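Local coordinates for protein aminotransferase (Psychrobacter arcticus 273-4, PDB 3IF2) that probably catalyses pyridoxal-phosphate-dependent transfer of amino groups, perhaps from valine to pyruvate, at residues G114-N117 / A118-Y121; E295-S298 / A299-V303; T309-G312 / A313-T317. All coordinates share one frame; numbering follows the deposited sequence.

Interaction 1 of 3, residues G114-N117 / A118-Y121. With PLP (pyridoxal-5'-phosphate), chain C.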
loop_
_atom_site.group_PDB
_atom_site.type_symbol
_atom_site.label_atom_id
_atom_site.label_comp_id
_atom_site.label_asym_id
_atom_site.label_seq_id
_atom_site.Cartn_x
_atom_site.Cartn_y
_atom_site.Cartn_z
ATOM N N GLY A 114 1.851 -0.887 6.328
ATOM C CA GLY A 114 2.199 0.066 7.395
ATOM C C GLY A 114 0.915 0.529 8.095
ATOM O O GLY A 114 -0.187 0.382 7.543
ATOM N N SER A 115 1.026 1.044 9.320
ATOM C CA SER A 115 -0.150 1.571 10.051
ATOM C C SER A 115 -0.794 2.777 9.359
ATOM O O SER A 115 -1.962 3.019 9.544
ATOM C CB SER A 115 0.185 1.910 11.507
ATOM O OG SER A 115 0.276 0.719 12.254
ATOM N N GLN A 116 -0.023 3.519 8.549
ATOM C CA GLN A 116 -0.545 4.661 7.772
ATOM C C GLN A 116 -1.672 4.200 6.819
ATOM O O GLN A 116 -2.704 4.870 6.673
ATOM C CB GLN A 116 0.575 5.320 6.957
ATOM C CG GLN A 116 0.186 6.649 6.235
ATOM C CD GLN A 116 -0.131 7.781 7.182
ATOM O OE1 GLN A 116 0.307 7.783 8.340
ATOM N NE2 GLN A 116 -0.877 8.766 6.689
ATOM N N ASN A 117 -1.444 3.050 6.183
ATOM C CA ASN A 117 -2.421 2.391 5.322
ATOM C C ASN A 117 -3.650 2.043 6.171
ATOM O O ASN A 117 -4.792 2.232 5.734
ATOM C CB ASN A 117 -1.761 1.137 4.719
ATOM C CG ASN A 117 -2.372 0.673 3.427
ATOM O OD1 ASN A 117 -2.459 -0.533 3.169
ATOM N ND2 ASN A 117 -2.714 1.613 2.571
ATOM N N ALA A 118 -3.419 1.576 7.400
ATOM C CA ALA A 118 -4.514 1.299 8.337
ATOM C C ALA A 118 -5.345 2.565 8.631
ATOM O O ALA A 118 -6.567 2.492 8.637
ATOM C CB ALA A 118 -4.006 0.676 9.631
ATOM N N PHE A 119 -4.699 3.717 8.823
ATOM C CA PHE A 119 -5.441 4.952 9.136
ATOM C C PHE A 119 -6.176 5.502 7.936
ATOM O O PHE A 119 -7.272 6.030 8.105
ATOM C CB PHE A 119 -4.574 6.023 9.786
ATOM C CG PHE A 119 -3.762 5.506 10.905
ATOM C CD1 PHE A 119 -4.356 4.795 11.957
ATOM C CD2 PHE A 119 -2.389 5.688 10.913
ATOM C CE1 PHE A 119 -3.581 4.292 12.999
ATOM C CE2 PHE A 119 -1.630 5.189 11.925
ATOM C CZ PHE A 119 -2.225 4.491 12.977
ATOM N N PHE A 120 -5.587 5.380 6.742
ATOM C CA PHE A 120 -6.269 5.756 5.504
ATOM C C PHE A 120 -7.575 4.944 5.374
ATOM O O PHE A 120 -8.607 5.501 5.043
ATOM C CB PHE A 120 -5.371 5.589 4.274
ATOM C CG PHE A 120 -6.088 5.836 2.978
ATOM C CD1 PHE A 120 -6.418 7.127 2.595
ATOM C CD2 PHE A 120 -6.470 4.784 2.159
ATOM C CE1 PHE A 120 -7.114 7.377 1.399
ATOM C CE2 PHE A 120 -7.159 5.020 0.963
ATOM C CZ PHE A 120 -7.475 6.320 0.579
ATOM N N TYR A 121 -7.529 3.651 5.689
ATOM C CA TYR A 121 -8.740 2.840 5.671
ATOM C C TYR A 121 -9.707 3.234 6.792
ATOM O O TYR A 121 -10.849 3.625 6.493
ATOM C CB TYR A 121 -8.458 1.323 5.747
ATOM C CG TYR A 121 -7.682 0.692 4.593
ATOM C CD1 TYR A 121 -7.656 1.237 3.307
ATOM C CD2 TYR A 121 -7.042 -0.533 4.791
ATOM C CE1 TYR A 121 -6.952 0.601 2.272
ATOM C CE2 TYR A 121 -6.350 -1.176 3.788
ATOM C CZ TYR A 121 -6.293 -0.617 2.527
ATOM O OH TYR A 121 -5.635 -1.272 1.524
HETATM N N1 PLP C . 1.551 6.097 14.457
HETATM C C2 PLP C . 2.410 7.032 14.993
HETATM C C2A PLP C . 2.066 7.605 16.331
HETATM C C3 PLP C . 3.576 7.403 14.285
HETATM O O3 PLP C . 4.459 8.325 14.782
HETATM C C4 PLP C . 3.842 6.833 13.018
HETATM C C4A PLP C . 4.951 7.467 12.187
HETATM O O4A PLP C . 5.818 6.782 11.630
HETATM C C5 PLP C . 2.927 5.865 12.483
HETATM C C6 PLP C . 1.789 5.522 13.238
HETATM C C5A PLP C . 3.095 5.213 11.096
HETATM O O4P PLP C . 3.894 4.048 11.106
HETATM P P PLP C . 3.926 3.061 9.841
HETATM O O1P PLP C . 3.072 3.354 8.631
HETATM O O2P PLP C . 3.467 1.784 10.460
HETATM O O3P PLP C . 5.341 3.030 9.418
#

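Interaction 2 of 3, residues E295-S298 / A299-V303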
loop_
_atom_site.group_PDB
_atom_site.type_symbol
_atom_site.label_atom_id
_atom_site.label_comp_id
_atom_site.label_asym_id
_atom_site.label_seq_id
_atom_site.Cartn_x
_atom_site.Cartn_y
_atom_site.Cartn_z
ATOM N N GLU A 295 -13.096 -7.639 8.013
ATOM C CA GLU A 295 -13.668 -7.907 6.677
ATOM C C GLU A 295 -13.609 -6.670 5.791
ATOM O O GLU A 295 -13.282 -6.779 4.614
ATOM C CB GLU A 295 -15.100 -8.452 6.742
ATOM C CG GLU A 295 -15.173 -9.890 7.205
ATOM C CD GLU A 295 -16.557 -10.309 7.695
ATOM O OE1 GLU A 295 -17.580 -9.707 7.291
ATOM O OE2 GLU A 295 -16.614 -11.244 8.520
ATOM N N ALA A 296 -13.905 -5.509 6.367
ATOM C CA ALA A 296 -13.820 -4.212 5.657
ATOM C C ALA A 296 -12.402 -3.938 5.172
ATOM O O ALA A 296 -12.200 -3.614 3.990
ATOM C CB ALA A 296 -14.298 -3.069 6.551
ATOM N N VAL A 297 -11.434 -4.103 6.077
ATOM C CA VAL A 297 -10.011 -3.903 5.761
ATOM C C VAL A 297 -9.549 -4.857 4.669
ATOM O O VAL A 297 -8.848 -4.443 3.721
ATOM C CB VAL A 297 -9.088 -4.025 7.020
ATOM C CG1 VAL A 297 -7.600 -3.881 6.646
ATOM C CG2 VAL A 297 -9.472 -2.960 8.044
ATOM N N SER A 298 -9.963 -6.115 4.790
ATOM C CA SER A 298 -9.649 -7.174 3.808
ATOM C C SER A 298 -10.157 -6.781 2.429
ATOM O O SER A 298 -9.404 -6.809 1.443
ATOM C CB SER A 298 -10.272 -8.523 4.244
ATOM O OG SER A 298 -10.236 -9.525 3.233
ATOM N N ALA A 299 -11.441 -6.398 2.368
ATOM C CA ALA A 299 -12.079 -6.005 1.097
ATOM C C ALA A 299 -11.388 -4.788 0.469
ATOM O O ALA A 299 -11.198 -4.747 -0.758
ATOM C CB ALA A 299 -13.596 -5.767 1.259
HETATM N N MSE A 300 -11.024 -3.814 1.310
HETATM C CA MSE A 300 -10.267 -2.633 0.874
HETATM C C MSE A 300 -8.842 -2.992 0.349
HETATM O O MSE A 300 -8.403 -2.438 -0.668
HETATM C CB MSE A 300 -10.192 -1.590 1.993
HETATM C CG MSE A 300 -11.490 -0.849 2.209
HETATM SE SE MSE A 300 -11.321 0.393 3.686
HETATM C CE MSE A 300 -13.142 1.092 3.765
ATOM N N ASN A 301 -8.128 -3.862 1.067
ATOM C CA ASN A 301 -6.818 -4.379 0.601
ATOM C C ASN A 301 -6.941 -4.992 -0.767
ATOM O O ASN A 301 -6.170 -4.651 -1.637
ATOM C CB ASN A 301 -6.196 -5.422 1.575
ATOM C CG ASN A 301 -5.365 -4.786 2.693
ATOM O OD1 ASN A 301 -4.845 -3.681 2.549
ATOM N ND2 ASN A 301 -5.169 -5.527 3.771
ATOM N N ALA A 302 -7.945 -5.848 -0.969
ATOM C CA ALA A 302 -8.211 -6.469 -2.297
ATOM C C ALA A 302 -8.275 -5.453 -3.435
ATOM O O ALA A 302 -7.648 -5.648 -4.449
ATOM C CB ALA A 302 -9.489 -7.292 -2.277
ATOM N N VAL A 303 -8.984 -4.348 -3.232
ATOM C CA VAL A 303 -9.191 -3.356 -4.287
ATOM C C VAL A 303 -7.991 -2.412 -4.428
ATOM O O VAL A 303 -7.507 -2.183 -5.534
ATOM C CB VAL A 303 -10.525 -2.549 -4.052
ATOM C CG1 VAL A 303 -10.755 -1.557 -5.166
ATOM C CG2 VAL A 303 -11.713 -3.482 -3.950
#

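Interaction 3 of 3, residues T309-G312 / A313-T317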
loop_
_atom_site.group_PDB
_atom_site.type_symbol
_atom_site.label_atom_id
_atom_site.label_comp_id
_atom_site.label_asym_id
_atom_site.label_seq_id
_atom_site.Cartn_x
_atom_site.Cartn_y
_atom_site.Cartn_z
ATOM N N THR A 309 1.778 -6.370 1.765
ATOM C CA THR A 309 3.169 -6.818 1.731
ATOM C C THR A 309 3.387 -7.942 2.728
ATOM O O THR A 309 2.636 -8.051 3.701
ATOM C CB THR A 309 4.103 -5.628 1.985
ATOM O OG1 THR A 309 5.380 -5.954 1.479
ATOM C CG2 THR A 309 4.175 -5.263 3.432
ATOM N N ARG A 310 4.357 -8.814 2.477
ATOM C CA ARG A 310 4.579 -9.917 3.427
ATOM C C ARG A 310 5.979 -10.162 3.952
ATOM O O ARG A 310 6.128 -10.988 4.855
ATOM C CB ARG A 310 3.924 -11.200 2.918
ATOM C CG ARG A 310 4.458 -11.764 1.656
ATOM C CD ARG A 310 3.527 -12.846 1.090
ATOM N NE ARG A 310 3.326 -13.966 2.010
ATOM C CZ ARG A 310 2.815 -15.165 1.706
ATOM N NH1 ARG A 310 2.488 -15.504 0.462
ATOM N NH2 ARG A 310 2.676 -16.067 2.682
ATOM N N PHE A 311 6.972 -9.402 3.518
ATOM C CA PHE A 311 8.294 -9.712 3.974
ATOM C C PHE A 311 8.561 -9.319 5.419
ATOM O O PHE A 311 9.378 -9.976 6.101
ATOM C CB PHE A 311 9.413 -9.294 3.004
ATOM C CG PHE A 311 10.504 -10.301 2.999
ATOM C CD1 PHE A 311 10.370 -11.469 2.216
ATOM C CD2 PHE A 311 11.558 -10.208 3.894
ATOM C CE1 PHE A 311 11.330 -12.493 2.272
ATOM C CE2 PHE A 311 12.542 -11.220 3.962
ATOM C CZ PHE A 311 12.421 -12.369 3.159
ATOM N N GLY A 312 7.877 -8.272 5.884
ATOM C CA GLY A 312 7.926 -7.884 7.279
ATOM C C GLY A 312 7.355 -9.017 8.126
ATOM O O GLY A 312 7.963 -9.420 9.134
ATOM N N ALA A 313 6.206 -9.535 7.691
ATOM C CA ALA A 313 5.558 -10.710 8.287
ATOM C C ALA A 313 6.514 -11.908 8.349
ATOM O O ALA A 313 6.591 -12.582 9.357
ATOM C CB ALA A 313 4.293 -11.094 7.480
ATOM N N ALA A 314 7.241 -12.146 7.262
ATOM C CA ALA A 314 8.166 -13.275 7.169
ATOM C C ALA A 314 9.253 -13.196 8.244
ATOM O O ALA A 314 9.516 -14.193 8.909
ATOM C CB ALA A 314 8.757 -13.385 5.776
ATOM N N ILE A 315 9.845 -12.017 8.438
ATOM C CA ILE A 315 10.862 -11.835 9.486
ATOM C C ILE A 315 10.253 -11.991 10.877
ATOM O O ILE A 315 10.807 -12.717 11.710
ATOM C CB ILE A 315 11.617 -10.443 9.433
ATOM C CG1 ILE A 315 12.866 -10.482 8.567
ATOM C CG2 ILE A 315 12.200 -10.067 10.808
ATOM C CD1 ILE A 315 12.645 -10.939 7.251
ATOM N N ALA A 316 9.130 -11.314 11.106
ATOM C CA ALA A 316 8.529 -11.210 12.437
ATOM C C ALA A 316 7.841 -12.457 12.952
ATOM O O ALA A 316 7.778 -12.643 14.177
ATOM C CB ALA A 316 7.578 -10.020 12.492
ATOM N N THR A 317 7.355 -13.309 12.042
ATOM C CA THR A 317 6.617 -14.542 12.408
ATOM C C THR A 317 7.335 -15.416 13.461
ATOM O O THR A 317 6.747 -15.663 14.503
ATOM C CB THR A 317 6.175 -15.352 11.144
ATOM O OG1 THR A 317 5.225 -14.575 10.407
ATOM C CG2 THR A 317 5.554 -16.706 11.495
HETATM O O HOH W 1 4.811 -7.581 5.630
#

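Interaction 1 of 3, residues G114-N117 / A118-Y121
The phosphate-binding cup of a fold type I aminotransferase is formed here partly by the first turn of helix 115-125, where S115 and F119 meet one turn apart. G114, at the N-cap, leads in with a phi of 87°, a region few residues with a side chain enter; a beta carbon there would also collide with phosphate oxygen O1P. The next two amides grip separate oxygens of the cofactor: S115 N donates to O2P of PLP at 2.8 Å, and Q116 N to O1P at 3.1 Å. F119 N returns to S115 O (2.9 Å), and the F119 ring, with CG anti to its own carbonyl carbon (chi1 -48°), swings back so that S115 O lies over one face, 3.2 Å from CE2. The same CE2 approaches PLP C6 at 3.7 Å, with C6 near the ring plane, edge-on. Replacing this phenylalanine with alanine would probably open a gap beside C6 and strip the ring cover from S115 O. On the other flank, the N117 amide and the Y121 ring planes stand 49° apart, with OD1 3.7 Å from Y121 OH. N117 OD1 accepts from N113 N and N305 ND2, while Y121 OH bonds to N301 OD1, and N117 O lies over a face of the Y121 ring. Q116 NE2 crosses the dimer interface to V303 O of the second subunit. With the helix N-terminus aimed at the phosphate, its backbone N-H groups and dipole are likely to help stabilise the anion's negative charge.

Interaction 2 of 3, residues E295-S298 / A299-V303
Four successive i to i+4 bonds wind this stretch of helix 291-305, from A299 N to E295 O (2.9 Å), M300 N to A296 O (2.9 Å), N301 N to V297 O (2.8 Å) and A302 N to S298 O (3.0 Å), all nearly straight at the hydrogen. The side chains of V297 and N301 run alongside each other from adjacent turns. V297 holds CG1 anti to its backbone N (chi1 177°), which brings that methyl to 4.1 Å from N301 ND2. N301 is the polar member of this pair, and its amide is fully used: ND2 donates to L111 O and P82 O, while OD1 receives N305 ND2 as well as Y121 OH. An asparagine suits a place where two backbone carbonyls and two donors converge. The selenomethionine M300 runs extended beyond CG, and that carbon rests 3.4 Å from A296 O. The small A299 keeps its CB alongside the backbone, 3.5 Å from E295 O, which leaves room for F11 of the second subunit to pack against it. A296 and M300 meet F4 and F7 of that subunit respectively. Within the chain the inner side of the helix settles on helix 115-125, where A296 and M300 touch L125, while V297 and M300 lie against Y121, and on strand 109-112, where V297 packs against A110 and T112.

Interaction 3 of 3, residues T309-G312 / A313-T317
A314 N, I315 N and A316 N turn back in sequence to R310 O (2.9 Å), F311 O (3.1 Å) and G312 O (3.0 Å), starting helix 311-321 from R310 at the N-cap. A313 N, in the first turn, has no well-angled backbone acceptor here; a water accepts a hydrogen bond from A313 N at 3.2 Å and in turn donates weakly to T309 O. The guanidinium of R310 forms a salt bridge with D85 and also binds N78 O. This helix leads towards the long helix 324-351, which in fold type I aminotransferases runs from the large domain to the small one, and its start lies at the dimer interface: F311 meets F311 of the second subunit with nearly parallel rings. A314 CB sits over the centre of one face of the F311 ring, and I315 CD1 crosses to F311 CE2 at 3.3 Å. One turn on, A313 O accepts two donors from opposite faces of its plane: T317 N at 2.9 Å, and T317 OG1 at 2.6 Å from above the plane. With OG1 beside its own backbone N (chi1 -65°), this threonine turns its hydroxyl back along the helix to that carbonyl.

Overall arrangement
All three are local contacts between successive turns of a helix, two of them at a helix start, and all touch the second subunit, but they differ in depth and chemistry. Interaction 1 is buried and nearest the centre of the chain; its amides serve the cofactor. Interaction 2 is only partly buried, its apolar side chains facing both helix 115-125 and the partner subunit, with N301 the buried polar exception. Interactions 1 and 2 touch directly, joined by packing and a buried hydrogen bond between helices 115-125 and 291-305. Interaction 3 is also buried but stands apart, its centre about 17 Å from that of interaction 1. It lies on the next helix after 291-305, where water and a threonine hydroxyl supplement the backbone bonds.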